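Side-chain contacts in maleylpyruvate isomerase (PDB 2V6K), which catalyses the glutathione-dependent isomerisation of maleylpyruvate to fumarylpyruvate in bacterial naphthalene degradation: residues A[44-47]-A[51-54]; A[5-8]-A[13-16]; A[62-67]-A[71-76]. All coordinates share one frame; numbering follows the deposited sequence.

How the contacts relate
All three contacts lie in the thioredoxin-like N-terminal domain, and they follow one another along the chain without nesting or crossing. Contact 2 comes first, closing the short turn between strand 4-7 and helix 12-24. Contact 1 follows, folding the loop 51-54 back against helix 43-48 just before strand 56-58. Contact 3 then closes the corner where edge strand 63-65 runs into helix 67-77. Side-chain hydrogen bonds tie the three together: Thr13 joins contact 2 to contact 1, Arg16 joins contact 2 to contact 3, and Gln51 joins contact 1 to contact 3. Each contributes residues to the pocket that holds the glutathione conjugate.

Contact 1. Residues A[44-47]-A[51-54]; sequences AFKA and QQLV. With TGG (gamma-glutamyl-S-(1,2-dicarboxyethyl)cysteinylglycine), chain C.
Gln52 OE1 accepts a hydrogen bond from a water whose oxygen lies 2.7 Å away, and the same water takes one from Lys46 NZ at 3.0 Å from its oxygen. This bridge joins the outer ends of two side chains that already lie against each other. The extended lysine chain runs over the amide of Gln52, with Lys46 CB 3.5 Å from Gln52 NE2. That nitrogen also makes weak hydrogen bonds to the carbonyls of His40 and Lys42, so both ends of the amide have partners. Further in, the contact becomes aromatic. With its CG anti to the backbone N (chi1 -169°), Phe45 sends its ring off the helix to meet the loop edge-on. CE2 of Phe45 lies 3.3 Å from Leu53 O, near the ring plane, where the positive rim of the ring suits a carbonyl oxygen. Phe45 CZ then packs on Val54 CG1 at 3.9 Å, the two side chains crossing at about a right angle. The far side of the loop faces the ligand. Val54 N donates to OC2 of the conjugate at 2.8 Å and 170°, while NN2 of the conjugate donates to Val54 O at 2.8 Å and 173°. Leu53 lines the peptide beside this pair, and Gln51 is hydrogen-bonded to Gln66 and to Asp104 of the second subunit. The two reciprocal bonds at Val54 are the antiparallel beta-like pairing by which glutathione transferases hold the cysteinyl backbone of glutathione, in the loop before strand 56-58, the position of the proline loop of the thioredoxin fold.

Contact 2. Residues A[5-8]-A[13-16]; sequences LYNF and TSHR. With TGG (gamma-glutamyl-S-(1,2-dicarboxyethyl)cysteinylglycine), chain C.
Ser14 fits closely against the end of strand 4-7, its CB and OG filling the angle between Asn7 and Phe8. Ser14 OG sits 3.2 Å from Asn7 CB, and Ser14 CB is 3.4 Å from Phe8 O. Because OG is anti to the carbonyl carbon (chi1 -65°), it turns to the backbone of Phe8, whose N donates a weak hydrogen bond to Ser14 OG at 3.3 Å and 155°. Its stronger partner is the hydroxyl of Ser11, in the glutathione-binding turn between the segments. Strand 4-7 and helix 12-24 open the beta-alpha-beta unit of the thioredoxin fold, completed by strand 29-32, and Ser14 is where the first turn of the helix lies closest to the strand. Away from it the two segments part. Leu5 packs instead on Leu17 and Leu21 further along the helix, and His15 turns to helix 164-178 of the all-helical domain. On the ligand side Thr13 and Arg16 face the conjugate and make no contact with the strand segment. Thr13 OG1 is hydrogen-bonded to Val54 O and comes within 3.1 Å of CB2 of the conjugate. Thr13 CG2 lies 3.6 Å above the plane of the Arg16 guanidinium, offset toward the rim. Arg16 NH1, hydrogen-bonded to Ser67 OG, approaches OC1 of the gamma-glutamyl carboxylate to 3.4 Å, where its positive charge would favour the anion.

Contact 3. Residues A[62-67]-A[71-76]; sequences QVLIQS and IEWLEE. With TGG (gamma-glutamyl-S-(1,2-dicarboxyethyl)cysteinylglycine), chain C.
The chain turns at Gln66 and Ser67 from strand 63-65 into helix 67-77, the closing strand-to-helix step of the beta-beta-alpha half of the thioredoxin-like fold. Ser67 and Ile71 are the nearest pair across the first helical turn, their CA atoms 5.9 Å apart. The strand lies at the edge of the sheet, and Gln66, with a positive phi, occupies the N-cap position of the helix. Ile71 N donates to Ser67 O at 2.9 Å, an i to i+4 bond of the helix's first turn. The sharp corner turns the backbone and side chains of Gln66 and Ser67 toward the gamma-glutamyl end of the ligand. Ser67 N donates almost straight to OT1 of the conjugate, at 2.9 Å and 174°, while Ser67 OG donates to OC1 of the same carboxylate at 2.6 Å. Gln66 bends at chi2 so that its OE1 receives NN1 of the conjugate at 2.7 Å. The carboxylate thus lies at the start of a helix, where the helix dipole and the N-H of Ser67 would probably favour its negative charge. Gln66 NE2 is bonded to Asp104 of the second subunit, which brings the dimer partner to the same end of the ligand.

Away from the ligand the packing is apolar. Ile71 folds over the helix start, CG1 3.2 Å from Ser67 O. Further along the helix, Glu76 forms a salt bridge with Arg91 of the second subunit. A trans chi1 (176°) swings the indole of Trp73 back toward the strand, and Leu64 meets it at about a right angle. Leu64 CD1 sits over one face of the indole in a CH-pi contact, 3.8 Å from the centroid of the six-membered ring of Trp73 and 12° off its normal.

Contact 1. Residues A[44-47]-A[51-54]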
loop_
_atom_site.group_PDB
_atom_site.type_symbol
_atom_site.label_atom_id
_atom_site.label_comp_id
_atom_site.label_asym_id
_atom_site.label_seq_id
_atom_site.Cartn_x
_atom_site.Cartn_y
_atom_site.Cartn_z
ATOM N N ALA A 44 3.564 -11.790 22.876
ATOM C CA ALA A 44 2.820 -10.697 23.506
ATOM C C ALA A 44 2.345 -9.674 22.476
ATOM O O ALA A 44 1.200 -9.222 22.527
ATOM C CB ALA A 44 3.649 -10.026 24.592
ATOM N N PHE A 45 3.210 -9.318 21.530
ATOM C CA PHE A 45 2.783 -8.405 20.475
ATOM C C PHE A 45 1.880 -9.085 19.445
ATOM O O PHE A 45 0.961 -8.459 18.920
ATOM C CB PHE A 45 3.959 -7.705 19.797
ATOM C CG PHE A 45 3.534 -6.578 18.908
ATOM C CD1 PHE A 45 2.917 -5.450 19.442
ATOM C CD2 PHE A 45 3.719 -6.652 17.535
ATOM C CE1 PHE A 45 2.499 -4.409 18.622
ATOM C CE2 PHE A 45 3.310 -5.617 16.705
ATOM C CZ PHE A 45 2.691 -4.491 17.250
ATOM N N LYS A 46 2.121 -10.367 19.178
ATOM C CA LYS A 46 1.265 -11.129 18.260
ATOM C C LYS A 46 -0.193 -11.138 18.728
ATOM O O LYS A 46 -1.116 -11.072 17.913
ATOM C CB LYS A 46 1.782 -12.560 18.096
ATOM C CG LYS A 46 1.152 -13.336 16.946
ATOM C CD LYS A 46 1.781 -14.708 16.813
ATOM C CE LYS A 46 1.249 -15.451 15.602
ATOM N NZ LYS A 46 1.921 -16.777 15.462
ATOM N N ALA A 47 -0.389 -11.205 20.043
ATOM C CA ALA A 47 -1.727 -11.178 20.632
ATOM C C ALA A 47 -2.466 -9.878 20.320
ATOM O O ALA A 47 -3.694 -9.870 20.220
ATOM C CB ALA A 47 -1.649 -11.403 22.137
ATOM N N GLN A 51 -0.154 -9.724 12.592
ATOM C CA GLN A 51 0.817 -9.438 11.553
ATOM C C GLN A 51 2.214 -9.123 12.113
ATOM O O GLN A 51 3.207 -9.194 11.390
ATOM C CB GLN A 51 0.313 -8.294 10.678
ATOM C CG GLN A 51 0.939 -8.309 9.313
ATOM C CD GLN A 51 0.463 -7.196 8.410
ATOM O OE1 GLN A 51 -0.278 -6.291 8.816
ATOM N NE2 GLN A 51 0.905 -7.251 7.162
ATOM N N GLN A 52 2.285 -8.769 13.395
ATOM C CA GLN A 52 3.569 -8.528 14.069
ATOM C C GLN A 52 4.419 -7.461 13.376
ATOM O O GLN A 52 5.628 -7.617 13.166
ATOM C CB GLN A 52 4.319 -9.840 14.297
ATOM C CG GLN A 52 3.626 -10.666 15.372
ATOM C CD GLN A 52 4.271 -11.998 15.621
ATOM O OE1 GLN A 52 4.119 -12.927 14.831
ATOM N NE2 GLN A 52 4.976 -12.113 16.740
ATOM N N LEU A 53 3.754 -6.365 13.020
ATOM C CA LEU A 53 4.407 -5.166 12.504
ATOM C C LEU A 53 3.873 -3.954 13.250
ATOM O O LEU A 53 2.812 -4.021 13.883
ATOM C CB LEU A 53 4.135 -4.999 11.006
ATOM C CG LEU A 53 4.577 -6.142 10.085
ATOM C CD1 LEU A 53 3.990 -5.957 8.687
ATOM C CD2 LEU A 53 6.098 -6.262 10.024
ATOM N N VAL A 54 4.611 -2.851 13.186
ATOM C CA VAL A 54 4.146 -1.603 13.795
ATOM C C VAL A 54 3.805 -0.572 12.716
ATOM O O VAL A 54 4.346 -0.628 11.609
ATOM C CB VAL A 54 5.160 -1.027 14.832
ATOM C CG1 VAL A 54 5.354 -1.999 16.002
ATOM C CG2 VAL A 54 6.498 -0.671 14.180
HETATM O OC1 TGG C . 1.585 0.673 6.996
HETATM C CO1 TGG C . 1.471 -0.353 7.697
HETATM O OT1 TGG C . 1.074 -0.343 8.881
HETATM C CA1 TGG C . 1.817 -1.668 7.061
HETATM N NN1 TGG C . 1.415 -1.672 5.659
HETATM C CB1 TGG C . 3.320 -1.919 7.117
HETATM C CG1 TGG C . 3.804 -2.056 8.552
HETATM C CD1 TGG C . 5.221 -2.594 8.696
HETATM O OE1 TGG C . 5.976 -2.640 7.509
HETATM N NN2 TGG C . 5.915 -1.892 9.731
HETATM C CA2 TGG C . 7.346 -1.911 9.869
HETATM C CO2 TGG C . 7.608 -3.206 10.624
HETATM O OC2 TGG C . 7.133 -3.206 11.948
HETATM N NN3 TGG C . 8.926 -3.745 10.471
HETATM C CA3 TGG C . 9.358 -4.839 11.317
HETATM C CO3 TGG C . 10.032 -5.887 10.478
HETATM O OC3 TGG C . 10.133 -5.712 9.248
HETATM O OT3 TGG C . 10.473 -6.892 11.083
HETATM C CB2 TGG C . 7.638 -0.598 10.568
HETATM S SG2 TGG C . 9.264 -0.395 11.182
HETATM C CD2 TGG C . 10.409 -0.248 9.852
HETATM C CE2 TGG C . 10.249 1.098 9.186
HETATM O OE2 TGG C . 11.120 1.986 9.338
HETATM O OF2 TGG C . 9.231 1.303 8.486
HETATM C CF2 TGG C . 11.777 -0.435 10.507
HETATM C CH2 TGG C . 12.922 -0.539 9.530
HETATM O OI2 TGG C . 12.683 -0.760 8.330
HETATM O OJ2 TGG C . 14.083 -0.384 9.978
HETATM O O HOH W 1 4.530 -15.564 14.638
#

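Contact 2. Residues A[5-8]-A[13-16]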
loop_
_atom_site.group_PDB
_atom_site.type_symbol
_atom_site.label_atom_id
_atom_site.label_comp_id
_atom_site.label_asym_id
_atom_site.label_seq_id
_atom_site.Cartn_x
_atom_site.Cartn_y
_atom_site.Cartn_z
ATOM N N LEU A 5 -0.616 3.908 21.333
ATOM C CA LEU A 5 0.078 3.720 20.072
ATOM C C LEU A 5 1.288 2.811 20.255
ATOM O O LEU A 5 2.281 3.208 20.868
ATOM C CB LEU A 5 0.512 5.067 19.490
ATOM C CG LEU A 5 1.309 4.991 18.182
ATOM C CD1 LEU A 5 0.460 4.464 17.035
ATOM C CD2 LEU A 5 1.921 6.339 17.825
ATOM N N TYR A 6 1.191 1.595 19.724
ATOM C CA TYR A 6 2.301 0.650 19.746
ATOM C C TYR A 6 3.177 0.950 18.548
ATOM O O TYR A 6 2.753 0.786 17.409
ATOM C CB TYR A 6 1.785 -0.785 19.687
ATOM C CG TYR A 6 1.043 -1.202 20.929
ATOM C CD1 TYR A 6 1.723 -1.761 22.007
ATOM C CD2 TYR A 6 -0.337 -1.024 21.036
ATOM C CE1 TYR A 6 1.050 -2.142 23.156
ATOM C CE2 TYR A 6 -1.021 -1.404 22.181
ATOM C CZ TYR A 6 -0.320 -1.959 23.236
ATOM O OH TYR A 6 -0.990 -2.341 24.379
ATOM N N ASN A 7 4.392 1.421 18.804
ATOM C CA ASN A 7 5.230 1.928 17.735
ATOM C C ASN A 7 6.695 2.031 18.155
ATOM O O ASN A 7 7.056 1.591 19.242
ATOM C CB ASN A 7 4.659 3.248 17.182
ATOM C CG ASN A 7 4.926 4.441 18.076
ATOM O OD1 ASN A 7 4.705 4.413 19.297
ATOM N ND2 ASN A 7 5.393 5.511 17.467
ATOM N N PHE A 8 7.533 2.574 17.276
ATOM C CA PHE A 8 8.976 2.606 17.487
ATOM C C PHE A 8 9.500 3.915 16.926
ATOM O O PHE A 8 8.991 4.411 15.925
ATOM C CB PHE A 8 9.595 1.401 16.771
ATOM C CG PHE A 8 11.094 1.257 16.934
ATOM C CD1 PHE A 8 11.669 0.938 18.163
ATOM C CD2 PHE A 8 11.923 1.380 15.826
ATOM C CE1 PHE A 8 13.058 0.766 18.278
ATOM C CE2 PHE A 8 13.303 1.216 15.929
ATOM C CZ PHE A 8 13.872 0.906 17.158
ATOM N N THR A 13 6.571 3.845 9.176
ATOM C CA THR A 13 5.119 3.740 9.311
ATOM C C THR A 13 4.656 4.287 10.656
ATOM O O THR A 13 3.557 4.826 10.755
ATOM C CB THR A 13 4.622 2.306 9.152
ATOM O OG1 THR A 13 5.373 1.462 10.037
ATOM C CG2 THR A 13 4.794 1.826 7.717
ATOM N N SER A 14 5.483 4.155 11.692
ATOM C CA SER A 14 5.165 4.767 12.985
ATOM C C SER A 14 5.173 6.283 12.867
ATOM O O SER A 14 4.255 6.955 13.329
ATOM C CB SER A 14 6.178 4.345 14.046
ATOM O OG SER A 14 6.113 2.946 14.296
ATOM N N HIS A 15 6.229 6.810 12.260
ATOM C CA HIS A 15 6.409 8.238 12.003
ATOM C C HIS A 15 5.215 8.790 11.212
ATOM O O HIS A 15 4.647 9.828 11.580
ATOM C CB HIS A 15 7.743 8.378 11.252
ATOM C CG HIS A 15 8.195 9.782 10.996
ATOM N ND1 HIS A 15 9.352 10.044 10.294
ATOM C CD2 HIS A 15 7.661 10.988 11.313
ATOM C CE1 HIS A 15 9.513 11.351 10.190
ATOM N NE2 HIS A 15 8.504 11.947 10.804
ATOM N N ARG A 16 4.833 8.074 10.152
ATOM C CA ARG A 16 3.683 8.411 9.315
ATOM C C ARG A 16 2.414 8.609 10.148
ATOM O O ARG A 16 1.712 9.620 10.019
ATOM C CB ARG A 16 3.507 7.284 8.290
ATOM C CG ARG A 16 2.406 7.448 7.252
ATOM C CD ARG A 16 2.111 6.107 6.606
ATOM N NE ARG A 16 3.254 5.632 5.828
ATOM C CZ ARG A 16 3.332 4.429 5.266
ATOM N NH1 ARG A 16 2.351 3.546 5.430
ATOM N NH2 ARG A 16 4.401 4.102 4.548
HETATM O OC1 TGG C . 1.585 0.673 6.996
HETATM C CO1 TGG C . 1.471 -0.353 7.697
HETATM O OT1 TGG C . 1.074 -0.343 8.881
HETATM C CA1 TGG C . 1.817 -1.668 7.061
HETATM N NN1 TGG C . 1.415 -1.672 5.659
HETATM C CB1 TGG C . 3.320 -1.919 7.117
HETATM C CG1 TGG C . 3.804 -2.056 8.552
HETATM C CD1 TGG C . 5.221 -2.594 8.696
HETATM O OE1 TGG C . 5.976 -2.640 7.509
HETATM N NN2 TGG C . 5.915 -1.892 9.731
HETATM C CA2 TGG C . 7.346 -1.911 9.869
HETATM C CO2 TGG C . 7.608 -3.206 10.624
HETATM O OC2 TGG C . 7.133 -3.206 11.948
HETATM N NN3 TGG C . 8.926 -3.745 10.471
HETATM C CA3 TGG C . 9.358 -4.839 11.317
HETATM C CO3 TGG C . 10.032 -5.887 10.478
HETATM O OC3 TGG C . 10.133 -5.712 9.248
HETATM O OT3 TGG C . 10.473 -6.892 11.083
HETATM C CB2 TGG C . 7.638 -0.598 10.568
HETATM S SG2 TGG C . 9.264 -0.395 11.182
HETATM C CD2 TGG C . 10.409 -0.248 9.852
HETATM C CE2 TGG C . 10.249 1.098 9.186
HETATM O OE2 TGG C . 11.120 1.986 9.338
HETATM O OF2 TGG C . 9.231 1.303 8.486
HETATM C CF2 TGG C . 11.777 -0.435 10.507
HETATM C CH2 TGG C . 12.922 -0.539 9.530
HETATM O OI2 TGG C . 12.683 -0.760 8.330
HETATM O OJ2 TGG C . 14.083 -0.384 9.978
#

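Contact 3. Residues A[62-67]-A[71-76]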
loop_
_atom_site.group_PDB
_atom_site.type_symbol
_atom_site.label_atom_id
_atom_site.label_comp_id
_atom_site.label_asym_id
_atom_site.label_seq_id
_atom_site.Cartn_x
_atom_site.Cartn_y
_atom_site.Cartn_z
ATOM N N GLN A 62 -10.752 -1.419 20.673
ATOM C CA GLN A 62 -10.128 -2.458 19.848
ATOM C C GLN A 62 -8.765 -2.007 19.323
ATOM O O GLN A 62 -8.428 -0.823 19.392
ATOM C CB GLN A 62 -11.058 -2.872 18.695
ATOM C CG GLN A 62 -10.607 -4.094 17.871
ATOM C CD GLN A 62 -10.316 -5.328 18.706
ATOM O OE1 GLN A 62 -9.229 -5.470 19.271
ATOM N NE2 GLN A 62 -11.279 -6.242 18.769
ATOM N N VAL A 63 -7.987 -2.964 18.821
ATOM C CA VAL A 63 -6.671 -2.694 18.246
ATOM C C VAL A 63 -6.749 -2.605 16.724
ATOM O O VAL A 63 -7.123 -3.565 16.040
ATOM C CB VAL A 63 -5.620 -3.756 18.655
ATOM C CG1 VAL A 63 -4.247 -3.382 18.113
ATOM C CG2 VAL A 63 -5.561 -3.898 20.172
ATOM N N LEU A 64 -6.401 -1.434 16.209
ATOM C CA LEU A 64 -6.380 -1.185 14.778
ATOM C C LEU A 64 -4.989 -1.418 14.234
ATOM O O LEU A 64 -3.995 -1.067 14.877
ATOM C CB LEU A 64 -6.779 0.257 14.484
ATOM C CG LEU A 64 -8.088 0.789 15.077
ATOM C CD1 LEU A 64 -8.312 2.199 14.598
ATOM C CD2 LEU A 64 -9.272 -0.096 14.724
ATOM N N ILE A 65 -4.926 -2.011 13.049
ATOM C CA ILE A 65 -3.656 -2.201 12.358
ATOM C C ILE A 65 -3.718 -1.567 10.973
ATOM O O ILE A 65 -4.791 -1.156 10.519
ATOM C CB ILE A 65 -3.249 -3.698 12.263
ATOM C CG1 ILE A 65 -4.200 -4.475 11.343
ATOM C CG2 ILE A 65 -3.178 -4.313 13.660
ATOM C CD1 ILE A 65 -3.649 -5.817 10.879
ATOM N N GLN A 66 -2.559 -1.506 10.318
ATOM C CA GLN A 66 -2.387 -0.948 8.969
ATOM C C GLN A 66 -2.468 0.571 8.936
ATOM O O GLN A 66 -3.560 1.153 8.871
ATOM C CB GLN A 66 -3.350 -1.580 7.962
ATOM C CG GLN A 66 -2.919 -2.983 7.585
ATOM C CD GLN A 66 -1.607 -3.012 6.832
ATOM O OE1 GLN A 66 -1.252 -2.065 6.115
ATOM N NE2 GLN A 66 -0.860 -4.103 7.000
ATOM N N SER A 67 -1.308 1.224 8.964
ATOM C CA SER A 67 -1.296 2.683 8.981
ATOM C C SER A 67 -2.164 3.340 7.889
ATOM O O SER A 67 -2.809 4.340 8.177
ATOM C CB SER A 67 0.132 3.251 9.023
ATOM O OG SER A 67 0.848 3.057 7.820
ATOM N N ILE A 71 -5.025 5.801 9.262
ATOM C CA ILE A 71 -5.024 7.217 8.893
ATOM C C ILE A 71 -6.341 7.640 8.231
ATOM O O ILE A 71 -6.880 8.709 8.554
ATOM C CB ILE A 71 -3.784 7.578 8.059
ATOM C CG1 ILE A 71 -2.532 7.439 8.936
ATOM C CG2 ILE A 71 -3.901 9.002 7.495
ATOM C CD1 ILE A 71 -1.217 7.512 8.164
ATOM N N GLU A 72 -6.885 6.802 7.346
ATOM C CA GLU A 72 -8.211 7.065 6.768
ATOM C C GLU A 72 -9.296 7.119 7.851
ATOM O O GLU A 72 -10.209 7.954 7.787
ATOM C CB GLU A 72 -8.563 6.009 5.721
ATOM C CG GLU A 72 -7.700 6.041 4.466
ATOM C CD GLU A 72 -8.293 6.848 3.322
ATOM O OE1 GLU A 72 -9.357 7.488 3.487
ATOM O OE2 GLU A 72 -7.692 6.811 2.228
ATOM N N TRP A 73 -9.187 6.240 8.845
ATOM C CA TRP A 73 -10.097 6.232 9.994
ATOM C C TRP A 73 -9.992 7.531 10.802
ATOM O O TRP A 73 -11.012 8.130 11.153
ATOM C CB TRP A 73 -9.834 4.982 10.842
ATOM C CG TRP A 73 -10.622 4.843 12.114
ATOM C CD1 TRP A 73 -11.858 4.285 12.260
ATOM C CD2 TRP A 73 -10.202 5.240 13.424
ATOM N NE1 TRP A 73 -12.241 4.321 13.583
ATOM C CE2 TRP A 73 -11.239 4.902 14.317
ATOM C CE3 TRP A 73 -9.044 5.852 13.929
ATOM C CZ2 TRP A 73 -11.161 5.162 15.690
ATOM C CZ3 TRP A 73 -8.967 6.111 15.295
ATOM C CH2 TRP A 73 -10.018 5.764 16.154
ATOM N N LEU A 74 -8.765 7.981 11.071
ATOM C CA LEU A 74 -8.554 9.256 11.765
ATOM C C LEU A 74 -9.181 10.420 11.021
ATOM O O LEU A 74 -9.782 11.299 11.639
ATOM C CB LEU A 74 -7.065 9.543 11.952
ATOM C CG LEU A 74 -6.306 8.714 12.978
ATOM C CD1 LEU A 74 -4.833 9.054 12.900
ATOM C CD2 LEU A 74 -6.830 8.998 14.381
ATOM N N GLU A 75 -9.040 10.436 9.698
ATOM C CA GLU A 75 -9.585 11.524 8.893
ATOM C C GLU A 75 -11.102 11.622 9.048
ATOM O O GLU A 75 -11.651 12.723 9.144
ATOM C CB GLU A 75 -9.191 11.345 7.420
ATOM C CG GLU A 75 -9.900 12.284 6.453
ATOM C CD GLU A 75 -9.569 13.755 6.651
ATOM O OE1 GLU A 75 -8.690 14.099 7.477
ATOM O OE2 GLU A 75 -10.197 14.573 5.954
ATOM N N GLU A 76 -11.768 10.473 9.096
ATOM C CA GLU A 76 -13.225 10.429 9.208
ATOM C C GLU A 76 -13.700 10.692 10.641
ATOM O O GLU A 76 -14.728 11.340 10.854
ATOM C CB GLU A 76 -13.742 9.083 8.687
ATOM C CG GLU A 76 -15.257 8.997 8.515
ATOM C CD GLU A 76 -15.909 8.077 9.529
ATOM O OE1 GLU A 76 -15.615 8.206 10.737
ATOM O OE2 GLU A 76 -16.720 7.220 9.113
HETATM O OC1 TGG C . 1.585 0.673 6.996
HETATM C CO1 TGG C . 1.471 -0.353 7.697
HETATM O OT1 TGG C . 1.074 -0.343 8.881
HETATM C CA1 TGG C . 1.817 -1.668 7.061
HETATM N NN1 TGG C . 1.415 -1.672 5.659
HETATM C CB1 TGG C . 3.320 -1.919 7.117
HETATM C CG1 TGG C . 3.804 -2.056 8.552
HETATM C CD1 TGG C . 5.221 -2.594 8.696
HETATM O OE1 TGG C . 5.976 -2.640 7.509
HETATM N NN2 TGG C . 5.915 -1.892 9.731
HETATM C CA2 TGG C . 7.346 -1.911 9.869
HETATM C CO2 TGG C . 7.608 -3.206 10.624
HETATM O OC2 TGG C . 7.133 -3.206 11.948
HETATM N NN3 TGG C . 8.926 -3.745 10.471
HETATM C CA3 TGG C . 9.358 -4.839 11.317
HETATM C CO3 TGG C . 10.032 -5.887 10.478
HETATM O OC3 TGG C . 10.133 -5.712 9.248
HETATM O OT3 TGG C . 10.473 -6.892 11.083
HETATM C CB2 TGG C . 7.638 -0.598 10.568
HETATM S SG2 TGG C . 9.264 -0.395 11.182
HETATM C CD2 TGG C . 10.409 -0.248 9.852
HETATM C CE2 TGG C . 10.249 1.098 9.186
HETATM O OE2 TGG C . 11.120 1.986 9.338
HETATM O OF2 TGG C . 9.231 1.303 8.486
HETATM C CF2 TGG C . 11.777 -0.435 10.507
HETATM C CH2 TGG C . 12.922 -0.539 9.530
HETATM O OI2 TGG C . 12.683 -0.760 8.330
HETATM O OJ2 TGG C . 14.083 -0.384 9.978
#